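Local structure of Adhesin/hemolysin (Burkholderia pseudomallei 1026a, 4G6V) at residues Q50-P53 with L54-E57; S69-T72 with L73-G77; T108-V111 with R112-A115. The protein acts as the toxic C-terminal tRNase of a contact-dependent growth inhibition system, with which bacteria arrest closely related neighbours, and is captured here with its immunity protein CdiI. One frame throughout, in Å; residues are numbered along the deposited sequence.

Contact 1: Q50-P53 with L54-E57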
loop_
_atom_site.group_PDB
_atom_site.type_symbol
_atom_site.label_atom_id
_atom_site.label_comp_id
_atom_site.label_asym_id
_atom_site.label_seq_id
_atom_site.Cartn_x
_atom_site.Cartn_y
_atom_site.Cartn_z
ATOM N N GLN A 50 13.994 -2.157 9.407
ATOM C CA GLN A 50 14.180 -3.385 10.180
ATOM C C GLN A 50 12.905 -4.237 10.177
ATOM O O GLN A 50 11.831 -3.783 10.570
ATOM C CB GLN A 50 14.607 -3.065 11.610
ATOM C CG GLN A 50 15.970 -2.423 11.673
ATOM C CD GLN A 50 16.422 -2.130 13.092
ATOM O OE1 GLN A 50 15.607 -2.148 14.034
ATOM N NE2 GLN A 50 17.737 -1.857 13.259
ATOM N N ILE A 51 13.041 -5.476 9.721
ATOM C CA ILE A 51 11.912 -6.376 9.556
ATOM C C ILE A 51 11.723 -7.158 10.838
ATOM O O ILE A 51 12.642 -7.837 11.264
ATOM C CB ILE A 51 12.159 -7.316 8.366
ATOM C CG1 ILE A 51 12.468 -6.464 7.131
ATOM C CG2 ILE A 51 10.967 -8.287 8.148
ATOM C CD1 ILE A 51 12.787 -7.246 5.919
ATOM N N PRO A 52 10.539 -7.032 11.473
ATOM C CA PRO A 52 10.228 -7.737 12.720
ATOM C C PRO A 52 10.178 -9.244 12.479
ATOM O O PRO A 52 9.534 -9.686 11.520
ATOM C CB PRO A 52 8.829 -7.212 13.088
ATOM C CG PRO A 52 8.702 -5.922 12.346
ATOM C CD PRO A 52 9.429 -6.155 11.058
ATOM N N PRO A 53 10.845 -10.020 13.351
ATOM C CA PRO A 53 11.015 -11.468 13.251
ATOM C C PRO A 53 9.696 -12.192 12.966
ATOM O O PRO A 53 9.662 -13.122 12.155
ATOM C CB PRO A 53 11.506 -11.852 14.646
ATOM C CG PRO A 53 12.057 -10.620 15.231
ATOM C CD PRO A 53 11.328 -9.490 14.638
ATOM N N LEU A 54 8.620 -11.774 13.629
ATOM C CA LEU A 54 7.350 -12.499 13.530
ATOM C C LEU A 54 6.564 -12.256 12.241
ATOM O O LEU A 54 5.688 -13.046 11.906
ATOM C CB LEU A 54 6.470 -12.283 14.768
ATOM C CG LEU A 54 7.026 -13.004 16.001
ATOM C CD1 LEU A 54 6.182 -12.763 17.227
ATOM C CD2 LEU A 54 7.163 -14.476 15.740
ATOM N N SER A 55 6.891 -11.195 11.517
ATOM C CA SER A 55 6.342 -10.983 10.185
ATOM C C SER A 55 6.438 -12.262 9.380
ATOM O O SER A 55 7.452 -12.945 9.412
ATOM C CB SER A 55 7.104 -9.869 9.434
ATOM O OG SER A 55 7.425 -8.777 10.281
ATOM N N ASP A 56 5.380 -12.563 8.640
ATOM C CA ASP A 56 5.283 -13.762 7.805
ATOM C C ASP A 56 5.977 -13.562 6.463
ATOM O O ASP A 56 6.649 -12.567 6.263
ATOM C CB ASP A 56 3.816 -14.060 7.535
ATOM C CG ASP A 56 3.064 -12.826 7.082
ATOM O OD1 ASP A 56 3.156 -12.458 5.885
ATOM O OD2 ASP A 56 2.420 -12.199 7.947
ATOM N N GLU A 57 5.775 -14.489 5.531
ATOM C CA GLU A 57 6.511 -14.462 4.271
ATOM C C GLU A 57 6.119 -13.306 3.372
ATOM O O GLU A 57 6.979 -12.678 2.768
ATOM C CB GLU A 57 6.400 -15.788 3.514
ATOM C CG GLU A 57 7.073 -16.976 4.221
ATOM C CD GLU A 57 6.292 -17.493 5.438
ATOM O OE1 GLU A 57 5.030 -17.340 5.488
ATOM O OE2 GLU A 57 6.968 -18.062 6.332
#

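Contact 2: S69-T72 with L73-G77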
loop_
_atom_site.group_PDB
_atom_site.type_symbol
_atom_site.label_atom_id
_atom_site.label_comp_id
_atom_site.label_asym_id
_atom_site.label_seq_id
_atom_site.Cartn_x
_atom_site.Cartn_y
_atom_site.Cartn_z
ATOM N N SER A 69 15.036 -1.758 -3.118
ATOM C CA SER A 69 14.832 -0.660 -4.067
ATOM C C SER A 69 15.719 0.534 -3.753
ATOM O O SER A 69 16.186 1.214 -4.660
ATOM C CB SER A 69 13.371 -0.231 -4.112
ATOM O OG SER A 69 12.634 -1.105 -4.947
ATOM N N ALA A 70 15.952 0.772 -2.465
ATOM C CA ALA A 70 16.819 1.853 -2.014
ATOM C C ALA A 70 18.247 1.656 -2.526
ATOM O O ALA A 70 18.857 2.568 -3.085
ATOM C CB ALA A 70 16.802 1.956 -0.486
ATOM N N VAL A 71 18.778 0.462 -2.334
ATOM C CA VAL A 71 20.146 0.183 -2.731
ATOM C C VAL A 71 20.280 0.269 -4.245
ATOM O O VAL A 71 21.254 0.821 -4.759
ATOM C CB VAL A 71 20.598 -1.200 -2.190
ATOM C CG1 VAL A 71 21.793 -1.791 -2.992
ATOM C CG2 VAL A 71 20.915 -1.098 -0.706
ATOM N N THR A 72 19.287 -0.257 -4.954
ATOM C CA THR A 72 19.331 -0.318 -6.412
ATOM C C THR A 72 19.364 1.075 -7.002
ATOM O O THR A 72 20.052 1.313 -7.983
ATOM C CB THR A 72 18.130 -1.104 -6.995
ATOM O OG1 THR A 72 18.310 -2.507 -6.765
ATOM C CG2 THR A 72 17.976 -0.871 -8.502
ATOM N N LEU A 73 18.609 1.988 -6.401
ATOM C CA LEU A 73 18.518 3.349 -6.912
ATOM C C LEU A 73 19.772 4.153 -6.560
ATOM O O LEU A 73 20.320 4.871 -7.404
ATOM C CB LEU A 73 17.239 4.046 -6.423
ATOM C CG LEU A 73 16.009 3.468 -7.130
ATOM C CD1 LEU A 73 14.738 4.214 -6.783
ATOM C CD2 LEU A 73 16.197 3.421 -8.637
ATOM N N ALA A 74 20.234 4.011 -5.321
ATOM C CA ALA A 74 21.431 4.697 -4.891
ATOM C C ALA A 74 22.583 4.323 -5.836
ATOM O O ALA A 74 23.438 5.155 -6.152
ATOM C CB ALA A 74 21.747 4.354 -3.453
ATOM N N ASN A 75 22.582 3.086 -6.322
ATOM C CA ASN A 75 23.641 2.640 -7.230
ATOM C C ASN A 75 23.387 3.050 -8.674
ATOM O O ASN A 75 24.195 2.753 -9.554
ATOM C CB ASN A 75 23.878 1.118 -7.144
ATOM C CG ASN A 75 24.522 0.693 -5.824
ATOM O OD1 ASN A 75 25.222 1.481 -5.180
ATOM N ND2 ASN A 75 24.288 -0.560 -5.417
ATOM N N LYS A 76 22.258 3.712 -8.918
ATOM C CA LYS A 76 21.935 4.204 -10.254
ATOM C C LYS A 76 22.100 5.719 -10.333
ATOM O O LYS A 76 21.912 6.322 -11.396
ATOM C CB LYS A 76 20.522 3.797 -10.663
ATOM C CG LYS A 76 20.387 2.322 -11.005
ATOM C CD LYS A 76 21.038 1.999 -12.339
ATOM C CE LYS A 76 20.858 0.524 -12.689
ATOM N NZ LYS A 76 20.768 0.272 -14.162
ATOM N N GLY A 77 22.454 6.328 -9.205
ATOM C CA GLY A 77 22.757 7.744 -9.177
ATOM C C GLY A 77 21.787 8.621 -8.411
ATOM O O GLY A 77 21.955 9.841 -8.385
#

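Contact 3: T108-V111 with R112-A115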
loop_
_atom_site.group_PDB
_atom_site.type_symbol
_atom_site.label_atom_id
_atom_site.label_comp_id
_atom_site.label_asym_id
_atom_site.label_seq_id
_atom_site.Cartn_x
_atom_site.Cartn_y
_atom_site.Cartn_z
ATOM N N THR A 108 1.241 -9.496 -7.739
ATOM C CA THR A 108 0.279 -9.716 -8.801
ATOM C C THR A 108 0.915 -9.357 -10.140
ATOM O O THR A 108 1.819 -8.499 -10.214
ATOM C CB THR A 108 -0.991 -8.847 -8.614
ATOM O OG1 THR A 108 -1.894 -9.076 -9.702
ATOM C CG2 THR A 108 -0.658 -7.353 -8.595
ATOM N N GLY A 109 0.426 -10.012 -11.193
ATOM C CA GLY A 109 0.770 -9.645 -12.555
ATOM C C GLY A 109 -0.354 -8.919 -13.285
ATOM O O GLY A 109 -0.217 -8.599 -14.458
ATOM N N ASN A 110 -1.468 -8.667 -12.595
ATOM C CA ASN A 110 -2.618 -7.981 -13.183
ATOM C C ASN A 110 -2.393 -6.477 -13.274
ATOM O O ASN A 110 -2.677 -5.730 -12.329
ATOM C CB ASN A 110 -3.882 -8.238 -12.369
ATOM C CG ASN A 110 -5.153 -7.955 -13.160
ATOM O OD1 ASN A 110 -5.513 -6.806 -13.411
ATOM N ND2 ASN A 110 -5.847 -9.015 -13.547
ATOM N N VAL A 111 -1.902 -6.037 -14.426
ATOM C CA VAL A 111 -1.541 -4.636 -14.640
ATOM C C VAL A 111 -2.640 -3.620 -14.302
ATOM O O VAL A 111 -2.366 -2.574 -13.709
ATOM C CB VAL A 111 -1.051 -4.426 -16.081
ATOM C CG1 VAL A 111 -1.048 -2.968 -16.417
ATOM C CG2 VAL A 111 0.343 -5.050 -16.242
ATOM N N ARG A 112 -3.880 -3.940 -14.660
ATOM C CA ARG A 112 -4.998 -3.058 -14.344
ATOM C C ARG A 112 -5.130 -2.903 -12.835
ATOM O O ARG A 112 -5.266 -1.781 -12.312
ATOM C CB ARG A 112 -6.294 -3.580 -14.970
ATOM C CG ARG A 112 -6.227 -3.599 -16.495
ATOM C CD ARG A 112 -7.548 -4.016 -17.187
ATOM N NE ARG A 112 -7.259 -4.624 -18.494
ATOM C CZ ARG A 112 -8.126 -5.353 -19.208
ATOM N NH1 ARG A 112 -9.354 -5.569 -18.760
ATOM N NH2 ARG A 112 -7.787 -5.862 -20.389
ATOM N N ASN A 113 -5.055 -4.035 -12.143
ATOM C CA ASN A 113 -5.155 -4.064 -10.688
ATOM C C ASN A 113 -4.001 -3.309 -10.039
ATOM O O ASN A 113 -4.183 -2.605 -9.036
ATOM C CB ASN A 113 -5.235 -5.508 -10.183
ATOM C CG ASN A 113 -6.571 -6.176 -10.524
ATOM O OD1 ASN A 113 -7.344 -5.679 -11.338
ATOM N ND2 ASN A 113 -6.839 -7.307 -9.899
ATOM N N ILE A 114 -2.820 -3.442 -10.633
ATOM C CA ILE A 114 -1.675 -2.691 -10.171
ATOM C C ILE A 114 -1.970 -1.197 -10.232
ATOM O O ILE A 114 -1.705 -0.473 -9.273
ATOM C CB ILE A 114 -0.405 -3.012 -10.990
ATOM C CG1 ILE A 114 -0.081 -4.500 -10.885
ATOM C CG2 ILE A 114 0.776 -2.148 -10.522
ATOM C CD1 ILE A 114 1.354 -4.837 -11.180
ATOM N N ALA A 115 -2.525 -0.745 -11.353
ATOM C CA ALA A 115 -2.968 0.652 -11.461
ATOM C C ALA A 115 -4.022 0.981 -10.408
ATOM O O ALA A 115 -3.881 1.983 -9.700
ATOM C CB ALA A 115 -3.496 0.980 -12.864
#

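Contact 1: Q50-P53 with L54-E57
The carbonyl oxygen of P52 takes two hydrogen bonds from S55, one from the hydroxyl and one from the backbone amide. The hydroxyl bond is the shorter, S55 OG to P52 O at 2.6 Å, with the donor tilted 21° from the carbonyl plane. The amide bond, S55 N to P52 O at 3.0 Å, closes the type I beta turn P52-S55; the bond is bent at the hydrogen, and the donor stands 48° above the carbonyl plane. With OG set beside its own backbone N (chi1 -41°), the S55 side chain folds back across the turn and also rests near the P52 ring, OG to P52 CD at 3.4 Å. The methyl branch of I51 stands further off, its CG2 4.2 Å from S55 OG. P53 and L54 form the corner of the turn. On the approach to it, I51 packs on T60, L63 and I64 of helix 57-74, and P52 on L63. D56 is the N-cap of that helix: its OD1 accepts from T59 N and makes a salt bridge to R101 of the CdiI chain. S55 is buried, and its hydroxyl and amide both find their acceptor in P52 O, which should hold the turn and limit rotation of the serine just ahead of the helix start.

Contact 2: S69-T72 with L73-G77
L73 leans back over the preceding turn of helix 57-74, its CG 3.3 Å from S69 O, while its amide bonds to that same carbonyl oxygen, L73 N to S69 O at 3.1 Å. CG beside the backbone N (chi1 -72°) sets the branch point over S69 O, and the two methyls splay beyond it. This is the packed side. A74 continues it: its amide makes the straighter bond, A74 N to A70 O at 3.0 Å with an N-H...O angle of 167°, and its CB lies 3.4 Å from A70 O. Around this face A70 and L73 meet V80 of strand 79-82, L73 also reaches I96, and A70 and A74 touch L44 of strand 43-45. The hydroxyl of S69, likewise buried, is hydrogen-bonded to N103 OD1.

The other side is looser and open to solvent. V71 and N75 lie side by side pointing the same way, V71 CG1 3.7 Å from N75 ND2, a methyl beside an amide nitrogen. On the backbone N75 N donates to V71 O at 3.1 Å, although the N75 amide group itself makes no hydrogen bond to that carbonyl. K76 begins close to the helix, its CG 3.2 Å from T72 O, and then its bent chain leads away toward solvent.

In the final turn K76 N bonds back to L73 O. G77 then has positive phi (113°), which glycine adopts readily because it has no CB to meet the carbonyl of K76. With bonds back into that turn, the one from G77 N to A74 O being weak, this is a Schellman motif, here ending the helix of the beta-alpha-beta unit 43-45, 57-74, 79-82.

Contact 3: T108-V111 with R112-A115
An N-cap opens helix 111-123, and its capping residue N110 meets N113 one turn on. The side-chain oxygen of N110 accepts from the backbone amide of N113, N110 OD1 to N113 N at 3.1 Å, with the donor tilted 17° from the plane of the asparagine amide. Placing CG anti to the backbone N (chi1 -161°) swings the N110 amide over this first turn. There the two asparagine amides stack, their planes 29° apart, with N110 CG 3.5 Å from N113 CG. The helix proper begins with I114 N to N110 O at 2.9 Å, followed by A115 N to V111 O at 3.0 Å.

Ahead of the cap, T108 forms an ST turn by accepting from N110 N at its OG1, 3.0 Å away. That hydroxyl lies anti to the T108 backbone N, and the methyl CG2 is left facing I114, 3.7 Å from its CG1, as the two side chains slide past each other in opposite directions. I114 is buried against P106 and S137, and V111 packs on A143 and Q147 of helix 141-150. T108 packs on E98 and N113 on I50 of the CdiI chain. The amides at a helix start lack an acceptor from a preceding turn; N110 OD1 supplies one for N113 N, as N-caps do, and T108 OG1 does the same for N110 N in the loop, while the aliphatic T108-I114 pair adds a nonpolar tie between loop and helix.

The three contacts follow one another along the chain without touching. Contacts 1 and 2 bracket helix 57-74, one at the turn leading into its start and the other at its end, with centres about 23 Å apart; contact 3 opens helix 111-123, about 25 Å centre to centre from contact 1 and on the opposite side of the chain's centre from contact 2. Each lies near a probable catalytic residue: I51 is about 8 Å from E66 and S69, three residues along the same helix, about 6 Å from it, A70 about 8 Å from D93, and I114 about 8 Å from K121, all between side chains. Contacts 1 and 3 also meet CdiI, whereas contact 2 does not.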